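Local coordinates for short chain dehydrogenase (A0QTM2 homolog) (Mycobacterium thermoresistibile, PDB 3SC4), which probably catalyses an NAD(P)-dependent oxidation or reduction, as a Rossmann-fold member of the short-chain dehydrogenase family whose substrate is not established, at residues B[48-53]-B[201-206]. Residues are numbered along the deposited sequence; the frame is centred on the assembly and turned at random.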
ATOM      1  N   LYS B  48      -3.027  26.021 -16.566  1.00 32.05           N
ATOM      2  CA  LYS B  48      -3.437  26.473 -15.241  1.00 31.64           C
ATOM      3  C   LYS B  48      -2.392  26.244 -14.131  1.00 29.83           C
ATOM      4  O   LYS B  48      -2.288  27.035 -13.208  1.00 29.02           O
ATOM      5  CB  LYS B  48      -4.769  25.814 -14.883  1.00 32.11           C
ATOM      6  CG  LYS B  48      -5.935  26.371 -15.687  1.00 34.96           C
ATOM      7  CD  LYS B  48      -7.270  25.751 -15.288  1.00 38.38           C
ATOM      8  CE  LYS B  48      -8.458  26.653 -15.688  1.00 41.63           C
ATOM      9  NZ  LYS B  48      -8.348  28.014 -15.003  1.00 43.47           N
ATOM     10  N   LEU B  49      -1.627  25.171 -14.225  1.00 28.76           N
ATOM     11  CA  LEU B  49      -0.504  24.922 -13.319  1.00 28.22           C
ATOM     12  C   LEU B  49       0.805  25.588 -13.808  1.00 28.36           C
ATOM     13  O   LEU B  49       1.247  25.342 -14.934  1.00 29.06           O
ATOM     14  CB  LEU B  49      -0.282  23.412 -13.217  1.00 27.78           C
ATOM     15  CG  LEU B  49      -1.545  22.597 -12.935  1.00 28.00           C
ATOM     16  CD1 LEU B  49      -1.166  21.154 -12.831  1.00 26.38           C
ATOM     17  CD2 LEU B  49      -2.274  23.083 -11.652  1.00 28.10           C
ATOM     18  N   PRO B  50       1.448  26.406 -12.963  1.00 28.06           N
ATOM     19  CA  PRO B  50       2.646  27.109 -13.428  1.00 28.65           C
ATOM     20  C   PRO B  50       3.806  26.161 -13.591  1.00 28.72           C
ATOM     21  O   PRO B  50       3.817  25.122 -12.953  1.00 27.74           O
ATOM     22  CB  PRO B  50       2.967  28.042 -12.267  1.00 28.27           C
ATOM     23  CG  PRO B  50       2.503  27.306 -11.087  1.00 27.54           C
ATOM     24  CD  PRO B  50       1.249  26.593 -11.517  1.00 27.60           C
ATOM     25  N   GLY B  51       4.770  26.525 -14.427  1.00 29.55           N
ATOM     26  CA  GLY B  51       6.041  25.842 -14.496  1.00 29.60           C
ATOM     27  C   GLY B  51       6.100  24.667 -15.444  1.00 30.08           C
ATOM     28  O   GLY B  51       5.086  24.095 -15.801  1.00 29.87           O
ATOM     29  N   THR B  52       7.321  24.365 -15.884  1.00 30.97           N
ATOM     30  CA  THR B  52       7.679  23.110 -16.549  1.00 30.90           C
ATOM     31  C   THR B  52       9.042  22.714 -15.980  1.00 30.60           C
ATOM     32  O   THR B  52       9.663  23.511 -15.269  1.00 30.73           O
ATOM     33  CB  THR B  52       7.837  23.304 -18.060  1.00 32.24           C
ATOM     34  OG1 THR B  52       9.020  24.077 -18.332  1.00 33.39           O
ATOM     35  CG2 THR B  52       6.610  23.997 -18.642  1.00 32.78           C
ATOM     36  N   ILE B  53       9.523  21.517 -16.294  1.00 30.46           N
ATOM     37  CA  ILE B  53      10.896  21.145 -15.907  1.00 30.73           C
ATOM     38  C   ILE B  53      11.941  22.166 -16.388  1.00 31.92           C
ATOM     39  O   ILE B  53      12.897  22.435 -15.675  1.00 32.63           O
ATOM     40  CB  ILE B  53      11.303  19.731 -16.365  1.00 30.91           C
ATOM     41  CG1 ILE B  53      11.043  19.528 -17.869  1.00 32.90           C
ATOM     42  CG2 ILE B  53      10.578  18.682 -15.575  1.00 28.68           C
ATOM     43  CD1 ILE B  53      11.437  18.128 -18.378  1.00 33.08           C
ATOM     44  N   ALA B 201       0.075  26.091   0.684  1.00 22.68           N
ATOM     45  CA  ALA B 201      -0.454  26.877  -0.437  1.00 22.43           C
ATOM     46  C   ALA B 201       0.667  27.116  -1.446  1.00 22.28           C
ATOM     47  O   ALA B 201       1.730  27.590  -1.099  1.00 23.08           O
ATOM     48  CB  ALA B 201      -1.011  28.192   0.057  1.00 22.75           C
ATOM     49  N   THR B 202       0.436  26.754  -2.691  1.00 22.00           N
ATOM     50  CA  THR B 202       1.431  26.919  -3.731  1.00 21.98           C
ATOM     51  C   THR B 202       0.825  27.842  -4.763  1.00 22.55           C
ATOM     52  O   THR B 202      -0.364  28.141  -4.707  1.00 23.21           O
ATOM     53  CB  THR B 202       1.769  25.576  -4.347  1.00 21.25           C
ATOM     54  OG1 THR B 202       0.623  25.079  -5.036  1.00 22.30           O
ATOM     55  CG2 THR B 202       2.133  24.593  -3.263  1.00 19.20           C
ATOM     56  N   ALA B 203       1.637  28.315  -5.694  1.00 23.14           N
ATOM     57  CA  ALA B 203       1.139  29.173  -6.774  1.00 23.63           C
ATOM     58  C   ALA B 203      -0.016  28.476  -7.544  1.00 23.36           C
ATOM     59  O   ALA B 203      -0.986  29.112  -7.936  1.00 24.51           O
ATOM     60  CB  ALA B 203       2.266  29.550  -7.712  1.00 23.12           C
ATOM     61  N   ALA B 204       0.085  27.176  -7.756  1.00 22.28           N
ATOM     62  CA  ALA B 204      -0.995  26.460  -8.416  1.00 22.26           C
ATOM     63  C   ALA B 204      -2.357  26.723  -7.760  1.00 22.67           C
ATOM     64  O   ALA B 204      -3.367  26.780  -8.463  1.00 23.55           O
ATOM     65  CB  ALA B 204      -0.722  24.993  -8.420  1.00 21.44           C
ATOM     66  N   VAL B 205      -2.398  26.855  -6.430  1.00 22.10           N
ATOM     67  CA  VAL B 205      -3.669  27.091  -5.737  1.00 22.09           C
ATOM     68  C   VAL B 205      -4.227  28.447  -6.138  1.00 23.25           C
ATOM     69  O   VAL B 205      -5.408  28.572  -6.423  1.00 24.07           O
ATOM     70  CB  VAL B 205      -3.556  26.984  -4.137  1.00 21.72           C
ATOM     71  CG1 VAL B 205      -4.806  27.457  -3.480  1.00 19.41           C
ATOM     72  CG2 VAL B 205      -3.296  25.564  -3.690  1.00 20.35           C
ATOM     73  N   GLN B 206      -3.387  29.464  -6.156  1.00 24.34           N
ATOM     74  CA  GLN B 206      -3.829  30.794  -6.558  1.00 26.54           C
ATOM     75  C   GLN B 206      -4.407  30.775  -7.979  1.00 26.03           C
ATOM     76  O   GLN B 206      -5.479  31.295  -8.251  1.00 25.66           O
ATOM     77  CB  GLN B 206      -2.664  31.793  -6.512  1.00 28.04           C
ATOM     78  CG  GLN B 206      -1.939  31.970  -5.158  1.00 32.98           C
ATOM     79  CD  GLN B 206      -2.849  32.493  -4.047  1.00 39.64           C
ATOM     80  OE1 GLN B 206      -3.152  31.773  -3.086  1.00 44.76           O
ATOM     81  NE2 GLN B 206      -3.296  33.745  -4.182  1.00 44.42           N
TER
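Pro50 and Ala204 meet in van der Waals contact: the CG-CD side of the ring lies over Ala204 N and CA in the first turn of helix 203-209, with Pro50 CD 3.8 Å from Ala204 CA. Further round the ring, Pro50 CG reaches Ala203 CB at 4.1 Å, so the proline spans two successive alanines, whose short side chains let it approach the helix backbone. Leu49 adds a further apolar touch from one branch, its CD2 standing 4.1 Å from Ala204 CB. A chi1 of -49° sets CG beside the backbone N, and with CD1 extended (chi2 -179°) it is CD2 that turns to the helix. Thr202, at the N-cap position, precedes the turn, closed by the hydrogen bond from Val205 N to Thr202 O (3.0 Å). Further out, Asn207 ND2 donates a hydrogen bond to Lys48 O, and Arg19 NH1 one to Gly51 O, tying the loop to the same helix and to the loop after strand 11-15. The example illustrates how a small surface apolar patch joins two peripheral elements of a Rossmann fold: the connection from strand 35-40 to helix 53-63 and the short helix after strand 190-195, which in short-chain dehydrogenases commonly borders the active-site cleft.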